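Local coordinates for lipoprotein (Actinomyces odontolyticus, PDB 3UP9) that probably serves as the methionine-binding lipoprotein of an NlpA-family uptake system, holding a selenomethionine in its cleft in this crystal, at residues T8-A13 with K36-E41; L87-V92 with S240-F245; N95-L100 with F168-I173. All coordinates share one frame; numbering follows the deposited sequence.

Interaction 1 (T8-A13 with K36-E41); sequences TLTVGA and KLDIVE
Thr-8 lies across two side chains of the neighbouring strand: its OG1 sits 3.7 Å from Lys-36 CB, while its methyl CG2 comes over the carboxylate of Asp-38, 3.5 Å from Asp-38 OD2. With OG1 beside the backbone N (chi1 -75°), CG2 is left anti to that nitrogen, which turns the methyl toward Asp-38. An alanine here is likely to uncover the aliphatic base of Lys-36 and leave the Asp-38 carboxylate without the methyl it rests on. Thr-10, two residues on, repeats the arrangement on this face, its CG2 meeting Val-40 CG2 at 3.7 Å and its OG1 turned to the Asp-38 methylene. This threonine face is the more exposed one.

On the other face the leucines, Val-11 and Ala-13 are buried, but Glu-41 is exposed and Ile-39 partly so. Leu-37 CD2 reaches across to Leu-9, touching CB and CD1 at 4.1 Å each, and also meets Val-11 CG2; helices 15-28 and 213-223 close over this side, with Leu-219 packed on both Leu-9 and Val-11.

Between the faces run five backbone hydrogen bonds. Leu-9 is bonded through both N and O, to Lys-36 O and Asp-38 N, and Val-11 likewise to Asp-38 O and Val-40 N. Ala-13 N to Val-40 O, 2.8 Å, closes the series. The strand axes make an angle of 24°, the usual twist. Two parallel strands joined through helix 15-28 and the short helix 30-33 form a beta-alpha-beta unit, characteristic of the alpha/beta lobes of periplasmic-binding-protein folds.

Interaction 2 (L87-V92 with S240-F245); sequences LEPLGV and SVIPAF. With MSE (selenomethionine), chain B.
Glu-88 leaves the chain beside Ser-240 and reaches to the bound amino acid. Its CB lies 3.7 Å from Ser-240 O and as far from the ligand oxygen O; CG still touches that serine carbonyl and meets Val-241 CG2 at 4.3 Å. Beyond CG the chain stretches out (chi2 153°), which carries the carboxylate to the selenomethionine ammonium, with CD 3.2 Å from ligand N. There OE1 accepts a short hydrogen bond from ligand N, 2.6 Å, and a second from Asn-176 N. OE2 is bonded to His-86 NE2, so both oxygens are held and the carboxylate is hindered from turning. Arg-120, Asn-174 and Asn-202 also hydrogen-bond the ligand.

Just behind this residue the backbone is stitched to the C-terminal tail. Leu-87 and Ile-242 form a hydrogen-bonded antiparallel pair: Leu-87 N gives to Ile-242 O, and Ile-242 N gives to Leu-87 O at 2.8 Å. Glu-88 CA then leans on Ser-240 O through a CA-H...O contact. A water lies within hydrogen-bonding distance of both Pro-89 O and Ser-240 O, bridging the chains where direct pairing has ended. Alongside, Pro-89 CG meets Ile-242 CD1 at 3.8 Å, the two side chains crossing at about a right angle.

The contact is buried. Helix 15-28 brings Pro-17 against both Glu-88 and Val-241, and helix 226-235 packs through Ile-232 on Val-241 and Pro-243. Beyond Pro-89, the chain passes into strand 91-93, with Leu-90 and Val-92 resting on helix 115-127.

Interaction 3 (N95-L100 with F168-I173); sequences NKHKSL and FDYAVI
His-97 and Tyr-170 both set CG beside the backbone N (chi1 -46° and -54°), and this brings the imidazole to Asp-169 and the phenol to the loop that follows strand 91-93. The result is a His-carboxylate hydrogen bond next to a tyrosine clamped by the loop, at the start of strand 170-173 in the five-stranded sheet of the second lobe. His-97 NE2 donates to Asp-169 OD1 at 2.8 Å in an almost straight bond, 177° at the hydrogen. OD1 lies in the imidazole plane, but the N-H reaches it on the anti side and somewhat out of the carboxylate plane. Asp-169 OD2 accepts from Thr-108 N, so the carboxylate ties the loop to strand 107-112 as well and is probably kept ionised by its two donors.

The His-97 and Tyr-170 rings are nearly parallel yet slid so far apart, 5.1 Å between centroids, that they barely overlap; His-97 CB and CG instead lie against the tyrosine hydroxyl. One imidazole face takes Lys-96 CB near its rim. The lysine chain then runs past Phe-168 O, with CD and CE each 3.7 Å away, and bends at its last torsion so that NZ is bonded to Asp-166 O. A water accepts from Asn-95 N and lies within hydrogen-bonding distance of Phe-168 O, joining the two segments beside it.

Leu-100 packs on the phenol from one side: its CD1 stands over the ring centre, 3.8 Å from the centroid, as a CH-pi contact. At the ring's edge, Tyr-170 OH donates to Ser-99 O at 2.6 Å.

Interactions 1 and 2 reach the same mixed sheet without touching, whereas interactions 2 and 3 meet directly: strands 91-93 and 170-173 are neighbours, and Gly-91 O probably accepts a hydrogen bond from Ile-173 N. Interaction 3 is nested in the long loop that interaction 2 closes; interaction 1 lies about 35 Å from it, centre to centre, across the chain's middle. Place and chemistry go together. The partly buried 8-13/36-41 pair is regular parallel strand bonding with one mostly apolar face, the buried 87-92/240-245 contact sets a short antiparallel pairing beside the ligand, and surface contact 95-100/168-173 relies on side-chain hydrogen bonds and ring packing.

Interaction 1 (T8-A13 with K36-E41)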
# COMPACT_ATOMS: atom_id res chain seq x y z
N THR A 8 18.60 11.04 14.71
CA THR A 8 17.16 10.96 14.75
C THR A 8 16.67 10.97 13.36
O THR A 8 17.17 11.77 12.59
CB THR A 8 16.52 12.15 15.48
OG1 THR A 8 16.73 11.97 16.87
CG2 THR A 8 15.03 12.19 15.24
N LEU A 9 15.67 10.14 13.05
CA LEU A 9 15.14 10.03 11.69
C LEU A 9 13.65 10.33 11.64
O LEU A 9 12.90 9.62 12.26
CB LEU A 9 15.32 8.62 11.15
CG LEU A 9 16.66 8.05 10.78
CD1 LEU A 9 16.45 6.60 10.33
CD2 LEU A 9 17.25 8.83 9.64
N THR A 10 13.22 11.34 10.87
CA THR A 10 11.80 11.59 10.68
C THR A 10 11.33 10.67 9.52
O THR A 10 11.82 10.74 8.37
CB THR A 10 11.52 13.14 10.50
OG1 THR A 10 12.22 13.88 11.51
CG2 THR A 10 10.03 13.46 10.65
N VAL A 11 10.42 9.74 9.84
CA VAL A 11 9.92 8.80 8.88
C VAL A 11 8.40 8.91 8.78
O VAL A 11 7.69 8.77 9.80
CB VAL A 11 10.25 7.33 9.26
CG1 VAL A 11 9.85 6.42 8.12
CG2 VAL A 11 11.72 7.15 9.61
N GLY A 12 7.90 9.16 7.55
CA GLY A 12 6.48 9.22 7.26
C GLY A 12 5.90 7.86 6.91
O GLY A 12 6.53 7.08 6.22
N ALA A 13 4.70 7.56 7.39
CA ALA A 13 4.17 6.20 7.28
C ALA A 13 2.68 6.27 7.35
O ALA A 13 2.14 7.11 8.06
CB ALA A 13 4.71 5.32 8.39
N LYS A 36 17.01 7.01 16.75
CA LYS A 36 15.71 7.36 17.28
C LYS A 36 14.76 7.60 16.09
O LYS A 36 15.15 8.18 15.08
CB LYS A 36 15.78 8.64 18.16
CG LYS A 36 16.47 8.48 19.50
CD LYS A 36 16.44 9.76 20.32
CE LYS A 36 17.14 9.60 21.69
NZ LYS A 36 17.11 10.85 22.52
N LEU A 37 13.53 7.11 16.19
CA LEU A 37 12.55 7.39 15.16
C LEU A 37 11.55 8.47 15.55
O LEU A 37 10.96 8.43 16.60
CB LEU A 37 11.83 6.12 14.71
CG LEU A 37 12.65 4.94 14.16
CD1 LEU A 37 11.65 3.84 13.80
CD2 LEU A 37 13.50 5.38 12.98
N ASP A 38 11.31 9.39 14.64
CA ASP A 38 10.22 10.38 14.75
C ASP A 38 9.16 9.98 13.70
O ASP A 38 9.30 10.34 12.56
CB ASP A 38 10.73 11.80 14.45
CG ASP A 38 11.46 12.44 15.63
OD1 ASP A 38 11.60 11.78 16.66
OD2 ASP A 38 11.86 13.65 15.52
N ILE A 39 8.13 9.23 14.11
CA ILE A 39 7.16 8.72 13.18
C ILE A 39 6.13 9.81 12.93
O ILE A 39 5.57 10.33 13.86
CB ILE A 39 6.50 7.39 13.67
CG1 ILE A 39 7.58 6.33 13.97
CG2 ILE A 39 5.55 6.83 12.61
CD1 ILE A 39 7.22 5.29 15.01
N VAL A 40 5.87 10.08 11.65
CA VAL A 40 4.81 10.99 11.20
C VAL A 40 3.82 10.19 10.36
O VAL A 40 4.19 9.51 9.38
CB VAL A 40 5.37 12.20 10.43
CG1 VAL A 40 4.21 13.11 10.03
CG2 VAL A 40 6.39 12.92 11.32
N GLU A 41 2.55 10.20 10.78
CA GLU A 41 1.52 9.39 10.13
C GLU A 41 0.88 10.19 9.00
O GLU A 41 0.75 11.43 9.07
CB GLU A 41 0.51 8.91 11.18
CG GLU A 41 1.15 7.89 12.09
CD GLU A 41 0.19 7.22 13.04
OE1 GLU A 41 -1.06 7.35 12.92
OE2 GLU A 41 0.75 6.55 13.94

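Interaction 2 (L87-V92 with S240-F245)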
# COMPACT_ATOMS: atom_id res chain seq x y z
N LEU A 87 3.96 -7.46 1.99
CA LEU A 87 2.93 -7.37 1.02
C LEU A 87 1.58 -7.21 1.73
O LEU A 87 1.34 -7.85 2.78
CB LEU A 87 2.94 -8.67 0.20
CG LEU A 87 1.89 -8.91 -0.86
CD1 LEU A 87 2.26 -7.99 -2.03
CD2 LEU A 87 1.90 -10.40 -1.26
N GLU A 88 0.73 -6.36 1.17
CA GLU A 88 -0.68 -6.23 1.56
C GLU A 88 -1.55 -6.66 0.39
O GLU A 88 -1.73 -5.85 -0.53
CB GLU A 88 -1.03 -4.78 1.88
CG GLU A 88 -0.55 -4.22 3.21
CD GLU A 88 -0.34 -2.71 3.15
OE1 GLU A 88 -1.18 -2.01 2.54
OE2 GLU A 88 0.68 -2.20 3.66
N PRO A 89 -2.08 -7.91 0.39
CA PRO A 89 -2.93 -8.31 -0.68
C PRO A 89 -4.11 -7.31 -0.94
O PRO A 89 -4.77 -6.82 -0.00
CB PRO A 89 -3.42 -9.70 -0.24
CG PRO A 89 -2.36 -10.23 0.67
CD PRO A 89 -1.97 -8.99 1.40
N LEU A 90 -4.33 -7.00 -2.21
CA LEU A 90 -5.39 -6.09 -2.59
C LEU A 90 -6.69 -6.86 -2.55
O LEU A 90 -6.75 -8.06 -2.92
CB LEU A 90 -5.12 -5.51 -3.98
CG LEU A 90 -5.96 -4.32 -4.44
CD1 LEU A 90 -5.82 -3.07 -3.52
CD2 LEU A 90 -5.64 -4.05 -5.91
N GLY A 91 -7.74 -6.20 -2.06
CA GLY A 91 -9.03 -6.85 -1.98
C GLY A 91 -10.17 -6.07 -2.62
O GLY A 91 -10.12 -4.85 -2.77
N VAL A 92 -11.18 -6.82 -3.02
CA VAL A 92 -12.48 -6.32 -3.40
C VAL A 92 -13.28 -6.46 -2.13
O VAL A 92 -13.29 -7.54 -1.49
CB VAL A 92 -13.11 -7.12 -4.55
CG1 VAL A 92 -14.51 -6.56 -4.87
CG2 VAL A 92 -12.20 -7.11 -5.77
N SER A 240 -3.87 -10.08 6.08
CA SER A 240 -3.85 -8.71 5.52
C SER A 240 -2.46 -8.10 5.30
O SER A 240 -2.28 -7.18 4.47
CB SER A 240 -4.66 -7.72 6.39
OG SER A 240 -5.90 -8.29 6.74
N VAL A 241 -1.48 -8.64 6.01
CA VAL A 241 -0.12 -8.11 5.96
C VAL A 241 0.77 -9.33 6.04
O VAL A 241 0.74 -10.04 7.03
CB VAL A 241 0.19 -7.14 7.13
CG1 VAL A 241 1.65 -6.74 7.06
CG2 VAL A 241 -0.76 -5.94 7.15
N ILE A 242 1.55 -9.58 4.99
CA ILE A 242 2.40 -10.78 4.89
C ILE A 242 3.85 -10.34 4.80
O ILE A 242 4.18 -9.55 3.93
CB ILE A 242 1.99 -11.61 3.63
CG1 ILE A 242 0.47 -11.90 3.63
CG2 ILE A 242 2.80 -12.90 3.46
CD1 ILE A 242 0.01 -12.69 2.39
N PRO A 243 4.75 -10.83 5.69
CA PRO A 243 6.16 -10.53 5.48
C PRO A 243 6.66 -10.93 4.06
O PRO A 243 6.30 -12.00 3.56
CB PRO A 243 6.85 -11.47 6.49
CG PRO A 243 5.81 -11.80 7.46
CD PRO A 243 4.58 -11.89 6.68
N ALA A 244 7.56 -10.13 3.48
CA ALA A 244 8.07 -10.40 2.12
C ALA A 244 9.49 -10.91 2.15
O ALA A 244 10.18 -10.75 1.19
CB ALA A 244 7.98 -9.14 1.27
N PHE A 245 9.91 -11.49 3.27
CA PHE A 245 11.30 -11.98 3.51
C PHE A 245 11.20 -13.04 4.62
O PHE A 245 10.10 -13.43 5.07
CB PHE A 245 12.30 -10.86 3.91
CG PHE A 245 11.98 -10.19 5.24
CD1 PHE A 245 11.08 -9.14 5.31
CD2 PHE A 245 12.55 -10.64 6.42
CE1 PHE A 245 10.77 -8.55 6.53
CE2 PHE A 245 12.26 -10.05 7.64
CZ PHE A 245 11.35 -9.01 7.70
OXT PHE A 245 12.19 -13.57 5.13
N MSE B . 0.21 -0.01 1.54
CA MSE B . -0.22 -0.04 0.13
C MSE B . -0.14 -1.41 -0.49
O MSE B . 0.77 -2.21 -0.14
OXT MSE B . -1.00 -1.69 -1.35
CB MSE B . 0.62 0.90 -0.69
CG MSE B . 0.16 1.05 -2.17
SE MSE B . 1.33 2.25 -3.11
CE MSE B . 1.25 3.92 -2.01
O HOH W 1 -4.34 -6.23 2.84

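Interaction 3 (N95-L100 with F168-I173)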
# COMPACT_ATOMS: atom_id res chain seq x y z
N ASN A 95 -20.11 -3.74 1.20
CA ASN A 95 -21.11 -3.85 2.26
C ASN A 95 -22.48 -4.31 1.76
O ASN A 95 -23.41 -4.41 2.58
CB ASN A 95 -21.27 -2.54 3.01
CG ASN A 95 -20.06 -2.18 3.83
OD1 ASN A 95 -19.25 -3.02 4.19
ND2 ASN A 95 -19.93 -0.92 4.10
N LYS A 96 -22.62 -4.58 0.45
CA LYS A 96 -23.95 -4.86 -0.16
C LYS A 96 -24.05 -6.30 -0.68
O LYS A 96 -25.13 -6.83 -0.84
CB LYS A 96 -24.32 -3.82 -1.28
CG LYS A 96 -24.48 -2.35 -0.75
CD LYS A 96 -24.66 -1.22 -1.81
CE LYS A 96 -24.51 0.21 -1.28
NZ LYS A 96 -25.04 0.30 0.11
N HIS A 97 -22.90 -6.94 -0.92
CA HIS A 97 -22.80 -8.27 -1.53
C HIS A 97 -21.63 -9.04 -0.91
O HIS A 97 -20.67 -8.44 -0.38
CB HIS A 97 -22.60 -8.17 -3.05
CG HIS A 97 -23.51 -7.18 -3.74
ND1 HIS A 97 -24.83 -7.44 -3.98
CD2 HIS A 97 -23.26 -5.91 -4.25
CE1 HIS A 97 -25.40 -6.36 -4.59
NE2 HIS A 97 -24.44 -5.41 -4.76
N LYS A 98 -21.69 -10.37 -1.00
CA LYS A 98 -20.59 -11.24 -0.57
C LYS A 98 -19.93 -11.93 -1.83
O LYS A 98 -18.93 -12.62 -1.71
CB LYS A 98 -21.08 -12.25 0.48
CG LYS A 98 -20.73 -12.12 1.98
CD LYS A 98 -21.66 -11.34 2.87
CE LYS A 98 -22.21 -12.11 4.11
NZ LYS A 98 -21.39 -12.37 5.30
N SER A 99 -20.48 -11.72 -3.02
CA SER A 99 -19.94 -12.32 -4.26
C SER A 99 -19.90 -11.27 -5.35
O SER A 99 -20.87 -10.54 -5.55
CB SER A 99 -20.79 -13.49 -4.78
OG SER A 99 -20.34 -13.93 -6.05
N LEU A 100 -18.78 -11.20 -6.07
CA LEU A 100 -18.68 -10.36 -7.27
C LEU A 100 -19.66 -10.77 -8.39
O LEU A 100 -20.03 -9.96 -9.22
CB LEU A 100 -17.21 -10.35 -7.75
CG LEU A 100 -16.72 -9.31 -8.75
CD1 LEU A 100 -17.12 -7.92 -8.24
CD2 LEU A 100 -15.21 -9.45 -8.90
N PHE A 168 -21.53 2.46 -3.37
CA PHE A 168 -21.29 1.59 -4.50
C PHE A 168 -21.45 0.08 -4.11
O PHE A 168 -21.31 -0.33 -2.96
CB PHE A 168 -19.87 1.86 -5.07
CG PHE A 168 -19.57 3.32 -5.42
CD1 PHE A 168 -20.53 4.12 -6.04
CD2 PHE A 168 -18.32 3.85 -5.19
CE1 PHE A 168 -20.24 5.46 -6.37
CE2 PHE A 168 -18.02 5.17 -5.52
CZ PHE A 168 -18.97 5.99 -6.11
N ASP A 169 -21.69 -0.75 -5.11
CA ASP A 169 -21.84 -2.20 -4.91
C ASP A 169 -20.55 -2.87 -4.37
O ASP A 169 -20.61 -3.76 -3.54
CB ASP A 169 -22.31 -2.82 -6.25
CG ASP A 169 -23.75 -2.42 -6.64
OD1 ASP A 169 -24.70 -2.90 -5.97
OD2 ASP A 169 -23.93 -1.66 -7.62
N TYR A 170 -19.40 -2.39 -4.84
CA TYR A 170 -18.09 -2.93 -4.46
C TYR A 170 -17.11 -1.80 -4.48
O TYR A 170 -17.37 -0.79 -5.11
CB TYR A 170 -17.57 -4.00 -5.46
CG TYR A 170 -18.54 -5.13 -5.70
CD1 TYR A 170 -19.57 -4.98 -6.61
CD2 TYR A 170 -18.48 -6.27 -4.98
CE1 TYR A 170 -20.51 -5.96 -6.78
CE2 TYR A 170 -19.41 -7.26 -5.16
CZ TYR A 170 -20.43 -7.12 -6.06
OH TYR A 170 -21.37 -8.14 -6.28
N ALA A 171 -15.97 -1.99 -3.83
CA ALA A 171 -14.82 -1.07 -4.05
C ALA A 171 -13.53 -1.87 -3.97
O ALA A 171 -13.48 -2.82 -3.19
CB ALA A 171 -14.83 0.06 -3.03
N VAL A 172 -12.53 -1.54 -4.78
CA VAL A 172 -11.19 -2.19 -4.66
C VAL A 172 -10.33 -1.35 -3.73
O VAL A 172 -10.18 -0.16 -3.94
CB VAL A 172 -10.50 -2.42 -6.04
CG1 VAL A 172 -9.26 -3.30 -5.87
CG2 VAL A 172 -11.52 -3.06 -7.04
N ILE A 173 -9.75 -1.97 -2.69
CA ILE A 173 -9.19 -1.22 -1.59
C ILE A 173 -7.85 -1.80 -1.10
O ILE A 173 -7.82 -2.90 -0.59
CB ILE A 173 -10.13 -1.14 -0.38
CG1 ILE A 173 -11.58 -0.77 -0.77
CG2 ILE A 173 -9.57 -0.14 0.65
CD1 ILE A 173 -12.50 -0.42 0.44
O HOH W 2 -20.67 -1.83 -0.80